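Local structure of CREG-like beta-barrel domain-containing protein (Agrobacterium tumefaciens, 3DNH) at residues A80-E84 with T144-R148; L176-L182 with R240-K245. The protein is of unknown function but carries a split-barrel domain of the pyridoxamine 5'-phosphate oxidase and CREG type, a fold that in many relatives binds FMN. One frame throughout, in Å; residues are numbered along the deposited sequence.

Contact 1. Residues A80-E84 with T144-R148; sequences ARNME and TRLYR
A80 meets the strand through its methyl group, whose CB lies 3.7 Å from Y147 OH, while its carbonyl oxygen accepts a hydrogen bond from a water that gathers four groups. This water also donates to E84 OE2 and accepts from R145 NH1 and from Y147 OH, the last at 2.5 Å. Four bonds thus tie helix to strand although no direct hydrogen bond joins the two segments. One turn on, M83, a selenomethionine, bends at chi3 (-72°) and lays its end over one face of the Y147 ring: SE is 4.3 Å from the ring centroid and CE 4.0 Å, a Met-aromatic contact with a CH-pi component. E84 then crosses R145 at about a right angle, with CG 3.4 Å from R145 NH1. Their long salt bridge, E84 OE2 to R145 NH1 at 3.9 Å, is purely electrostatic, the oxygen standing well out of the guanidinium plane; R115 gives the same carboxylate a second cationic partner. Within the split barrel, residues 80-84 of helix 78-85 run at 55° to residues 144-148 of strand 144-157, M83 also touching strands 41-47 and 106-115, while F71 of strand 69-74 meets the ring of Y147.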
loop_
_atom_site.group_PDB
_atom_site.type_symbol
_atom_site.label_atom_id
_atom_site.label_comp_id
_atom_site.label_asym_id
_atom_site.label_seq_id
_atom_site.Cartn_x
_atom_site.Cartn_y
_atom_site.Cartn_z
ATOM N N ALA A 80 14.720 -8.095 -3.041
ATOM C CA ALA A 80 16.041 -8.332 -2.419
ATOM C C ALA A 80 17.144 -8.351 -3.466
ATOM O O ALA A 80 18.149 -7.626 -3.320
ATOM C CB ALA A 80 16.059 -9.622 -1.618
ATOM N N ARG A 81 16.952 -9.176 -4.516
ATOM C CA ARG A 81 17.858 -9.253 -5.644
ATOM C C ARG A 81 18.091 -7.870 -6.233
ATOM O O ARG A 81 19.253 -7.477 -6.445
ATOM C CB ARG A 81 17.308 -10.195 -6.739
ATOM C CG ARG A 81 18.317 -10.676 -7.851
ATOM C CD ARG A 81 18.465 -9.707 -9.054
ATOM N NE ARG A 81 17.155 -9.199 -9.512
ATOM C CZ ARG A 81 16.330 -9.852 -10.315
ATOM N NH1 ARG A 81 16.668 -11.055 -10.795
ATOM N NH2 ARG A 81 15.168 -9.305 -10.652
ATOM N N ASN A 82 17.000 -7.159 -6.536
ATOM C CA ASN A 82 17.107 -5.853 -7.209
ATOM C C ASN A 82 17.976 -4.918 -6.386
ATOM O O ASN A 82 18.915 -4.295 -6.918
ATOM C CB ASN A 82 15.731 -5.222 -7.480
ATOM C CG ASN A 82 14.946 -5.957 -8.549
ATOM O OD1 ASN A 82 15.508 -6.745 -9.294
ATOM N ND2 ASN A 82 13.625 -5.724 -8.609
HETATM N N MSE A 83 17.691 -4.875 -5.085
HETATM C CA MSE A 83 18.448 -4.073 -4.133
HETATM C C MSE A 83 19.941 -4.449 -4.009
HETATM O O MSE A 83 20.763 -3.573 -3.791
HETATM C CB MSE A 83 17.758 -4.085 -2.764
HETATM C CG MSE A 83 16.461 -3.275 -2.743
HETATM SE SE MSE A 83 15.634 -3.127 -0.974
HETATM C CE MSE A 83 14.959 -4.988 -0.750
ATOM N N GLU A 84 20.288 -5.731 -4.178
ATOM C CA GLU A 84 21.713 -6.134 -4.317
ATOM C C GLU A 84 22.340 -5.427 -5.513
ATOM O O GLU A 84 23.416 -4.852 -5.412
ATOM C CB GLU A 84 21.894 -7.648 -4.542
ATOM C CG GLU A 84 21.998 -8.539 -3.312
ATOM C CD GLU A 84 22.782 -7.921 -2.131
ATOM O OE1 GLU A 84 23.978 -8.259 -1.950
ATOM O OE2 GLU A 84 22.181 -7.113 -1.361
ATOM N N THR A 144 17.076 -14.286 5.879
ATOM C CA THR A 144 16.406 -13.033 6.245
ATOM C C THR A 144 17.412 -11.890 6.019
ATOM O O THR A 144 18.576 -12.005 6.413
ATOM C CB THR A 144 15.823 -13.043 7.720
ATOM O OG1 THR A 144 16.853 -12.843 8.703
ATOM C CG2 THR A 144 15.119 -14.325 8.049
ATOM N N ARG A 145 16.975 -10.824 5.343
ATOM C CA ARG A 145 17.810 -9.623 5.081
ATOM C C ARG A 145 17.186 -8.366 5.692
ATOM O O ARG A 145 15.987 -8.156 5.606
ATOM C CB ARG A 145 18.036 -9.406 3.588
ATOM C CG ARG A 145 18.902 -10.482 2.946
ATOM C CD ARG A 145 19.447 -10.074 1.609
ATOM N NE ARG A 145 20.092 -11.232 0.999
ATOM C CZ ARG A 145 20.354 -11.352 -0.297
ATOM N NH1 ARG A 145 20.047 -10.368 -1.137
ATOM N NH2 ARG A 145 20.923 -12.459 -0.751
ATOM N N LEU A 146 18.022 -7.529 6.278
ATOM C CA LEU A 146 17.570 -6.379 7.043
ATOM C C LEU A 146 18.150 -5.086 6.442
ATOM O O LEU A 146 19.351 -4.996 6.219
ATOM C CB LEU A 146 18.100 -6.572 8.439
ATOM C CG LEU A 146 17.359 -6.082 9.659
ATOM C CD1 LEU A 146 15.931 -5.640 9.366
ATOM C CD2 LEU A 146 17.432 -7.246 10.661
ATOM N N TYR A 147 17.309 -4.084 6.207
ATOM C CA TYR A 147 17.757 -2.847 5.516
ATOM C C TYR A 147 17.243 -1.617 6.225
ATOM O O TYR A 147 16.163 -1.653 6.726
ATOM C CB TYR A 147 17.137 -2.780 4.139
ATOM C CG TYR A 147 17.326 -3.984 3.268
ATOM C CD1 TYR A 147 18.310 -4.002 2.274
ATOM C CD2 TYR A 147 16.456 -5.069 3.371
ATOM C CE1 TYR A 147 18.453 -5.110 1.424
ATOM C CE2 TYR A 147 16.597 -6.145 2.580
ATOM C CZ TYR A 147 17.589 -6.170 1.599
ATOM O OH TYR A 147 17.669 -7.265 0.814
ATOM N N ARG A 148 17.982 -0.507 6.223
ATOM C CA ARG A 148 17.328 0.752 6.590
ATOM C C ARG A 148 17.342 1.728 5.420
ATOM O O ARG A 148 18.224 1.677 4.532
ATOM C CB ARG A 148 17.866 1.358 7.924
ATOM C CG ARG A 148 19.324 1.627 7.910
ATOM C CD ARG A 148 19.808 2.452 9.122
ATOM N NE ARG A 148 19.778 1.720 10.374
ATOM C CZ ARG A 148 20.792 0.999 10.866
ATOM N NH1 ARG A 148 21.947 0.869 10.215
ATOM N NH2 ARG A 148 20.641 0.373 12.018
HETATM O O HOH W 1 19.332 -7.354 -1.045
#

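Contact 2. Residues L176-L182 with R240-K245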
loop_
_atom_site.group_PDB
_atom_site.type_symbol
_atom_site.label_atom_id
_atom_site.label_comp_id
_atom_site.label_asym_id
_atom_site.label_seq_id
_atom_site.Cartn_x
_atom_site.Cartn_y
_atom_site.Cartn_z
ATOM N N LEU A 176 18.670 13.471 18.247
ATOM C CA LEU A 176 18.976 12.814 19.526
ATOM C C LEU A 176 20.090 13.515 20.322
ATOM O O LEU A 176 20.306 13.180 21.482
ATOM C CB LEU A 176 19.271 11.315 19.357
ATOM C CG LEU A 176 18.231 10.408 18.629
ATOM C CD1 LEU A 176 18.679 8.944 18.600
ATOM C CD2 LEU A 176 16.832 10.518 19.160
ATOM N N SER A 177 20.781 14.472 19.688
ATOM C CA SER A 177 21.834 15.301 20.314
ATOM C C SER A 177 21.271 16.058 21.476
ATOM O O SER A 177 20.185 16.614 21.360
ATOM C CB SER A 177 22.332 16.345 19.331
ATOM O OG SER A 177 22.609 15.731 18.109
ATOM N N GLY A 178 21.987 16.087 22.595
ATOM C CA GLY A 178 21.500 16.803 23.781
ATOM C C GLY A 178 20.634 15.939 24.680
ATOM O O GLY A 178 20.454 16.262 25.846
ATOM N N ALA A 179 20.133 14.827 24.143
ATOM C CA ALA A 179 19.214 13.902 24.850
ATOM C C ALA A 179 19.809 12.536 25.228
ATOM O O ALA A 179 19.053 11.614 25.524
ATOM C CB ALA A 179 17.945 13.670 24.021
ATOM N N GLU A 180 21.140 12.421 25.277
ATOM C CA GLU A 180 21.766 11.131 25.622
ATOM C C GLU A 180 21.272 10.535 26.938
ATOM O O GLU A 180 21.120 9.324 27.028
ATOM C CB GLU A 180 23.300 11.184 25.603
ATOM C CG GLU A 180 23.921 12.553 25.795
ATOM C CD GLU A 180 23.711 13.461 24.594
ATOM O OE1 GLU A 180 22.986 14.455 24.750
ATOM O OE2 GLU A 180 24.247 13.183 23.500
ATOM N N GLU A 181 21.012 11.376 27.950
ATOM C CA GLU A 181 20.450 10.893 29.223
ATOM C C GLU A 181 19.104 10.169 29.062
ATOM O O GLU A 181 18.924 9.055 29.589
ATOM C CB GLU A 181 20.350 12.021 30.270
ATOM C CG GLU A 181 19.138 11.824 31.200
ATOM C CD GLU A 181 19.339 12.296 32.627
ATOM O OE1 GLU A 181 20.385 12.930 32.906
ATOM O OE2 GLU A 181 18.445 12.020 33.466
ATOM N N LEU A 182 18.156 10.785 28.348
ATOM C CA LEU A 182 16.866 10.126 28.018
ATOM C C LEU A 182 17.061 8.827 27.235
ATOM O O LEU A 182 16.418 7.806 27.496
ATOM C CB LEU A 182 16.021 11.060 27.142
ATOM C CG LEU A 182 14.685 10.491 26.667
ATOM C CD1 LEU A 182 13.702 10.384 27.829
ATOM C CD2 LEU A 182 14.088 11.356 25.545
ATOM N N ARG A 240 10.217 19.519 23.912
ATOM C CA ARG A 240 11.254 18.518 23.632
ATOM C C ARG A 240 11.794 18.047 24.962
ATOM O O ARG A 240 11.987 18.847 25.865
ATOM C CB ARG A 240 12.392 19.154 22.794
ATOM C CG ARG A 240 13.593 18.256 22.506
ATOM C CD ARG A 240 14.746 19.012 21.771
ATOM N NE ARG A 240 15.986 18.237 21.856
ATOM C CZ ARG A 240 16.274 17.195 21.079
ATOM N NH1 ARG A 240 15.415 16.791 20.153
ATOM N NH2 ARG A 240 17.404 16.541 21.253
ATOM N N VAL A 241 12.075 16.761 25.073
ATOM C CA VAL A 241 12.477 16.151 26.357
ATOM C C VAL A 241 13.926 15.627 26.239
ATOM O O VAL A 241 14.287 14.993 25.254
ATOM C CB VAL A 241 11.470 15.029 26.752
ATOM C CG1 VAL A 241 12.068 14.096 27.790
ATOM C CG2 VAL A 241 10.176 15.681 27.290
ATOM N N GLU A 242 14.771 15.934 27.224
ATOM C CA GLU A 242 16.207 15.616 27.066
ATOM C C GLU A 242 16.770 14.755 28.187
ATOM O O GLU A 242 17.759 14.032 28.013
ATOM C CB GLU A 242 17.021 16.901 26.878
ATOM C CG GLU A 242 16.986 17.382 25.428
ATOM C CD GLU A 242 17.886 18.567 25.188
ATOM O OE1 GLU A 242 18.273 19.268 26.171
ATOM O OE2 GLU A 242 18.201 18.801 23.998
ATOM N N THR A 243 16.061 14.781 29.307
ATOM C CA THR A 243 16.485 14.092 30.512
ATOM C C THR A 243 15.369 13.269 31.082
ATOM O O THR A 243 14.184 13.414 30.709
ATOM C CB THR A 243 16.957 15.090 31.604
ATOM O OG1 THR A 243 15.844 15.883 32.043
ATOM C CG2 THR A 243 18.067 15.994 31.078
ATOM N N LEU A 244 15.735 12.401 32.016
ATOM C CA LEU A 244 14.738 11.570 32.667
ATOM C C LEU A 244 13.792 12.436 33.500
ATOM O O LEU A 244 12.575 12.233 33.468
ATOM C CB LEU A 244 15.406 10.510 33.547
ATOM C CG LEU A 244 14.447 9.532 34.229
ATOM C CD1 LEU A 244 13.903 8.544 33.207
ATOM C CD2 LEU A 244 15.190 8.790 35.310
ATOM N N LYS A 245 14.355 13.382 34.257
ATOM C CA LYS A 245 13.541 14.324 35.023
ATOM C C LYS A 245 12.510 14.984 34.116
ATOM O O LYS A 245 11.341 15.056 34.478
ATOM C CB LYS A 245 14.383 15.413 35.719
ATOM C CG LYS A 245 13.561 16.174 36.759
ATOM C CD LYS A 245 14.408 16.896 37.814
ATOM C CE LYS A 245 13.671 16.921 39.143
ATOM N NZ LYS A 245 13.295 15.538 39.571
HETATM O O HOH W 2 20.589 14.591 28.217
#
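Hydrogen bonds join E181 to L244 and L182 to E242, one from each segment's backbone. L244 N reaches E181 OE2 at 3.1 Å, nearly straight (160°) but from above the carboxylate plane; the carboxylate thereby holds an N-H at the start of helix 244-254. In the other direction L182 N donates to E242 O at 3.3 Å. That oxygen also accepts from a water, which donates to G178 O as well and takes the N-H of E181, and it receives a CA-H...O contact from A179 CA at 3.5 Å. Two helix N-termini meet here: A179 is the N-cap of helix 180-194, following a type II turn from L176, and T243 is the N-cap of helix 244-254, its OG1 capping Q246 N. Among charged groups, R240 stretches out to set NE in line with E242 OE2 (3.1 Å, 172°), a salt bridge internal to residues 240-245 with the oxygen in the guanidinium plane. E242 CD lies 3.5 Å from G178 O of the turn; R240 NH1 is bonded to D175 O, and R240 NH2 stands 2.8 Å from S177 O. Apolar packing comes from L182, its CG anti to the backbone N (chi1 177°), bringing CD1 within 4.1 Å of V241 CG1, beside F247.

How the contacts relate
The two contacts illustrate how one chain joins parts of its fold that are distant in sequence. Contact 1 sets side chains of a helix against a strand of the six-stranded barrel and is largely buried; contact 2 brings together two helix N-termini beyond the barrel, is only partly buried, and closes a span that contains the three-stranded sheet. They follow in series along the chain. The centres of contact 1 and contact 2 are 33 Å apart, and the nearest atoms of contact 1 and contact 2 are about 11 Å apart. The second subunit reaches contact 1 through R81 but leaves both segments of contact 2 untouched. No cofactor or catalytic residue is established for this protein, and neither contact can be assigned to a site.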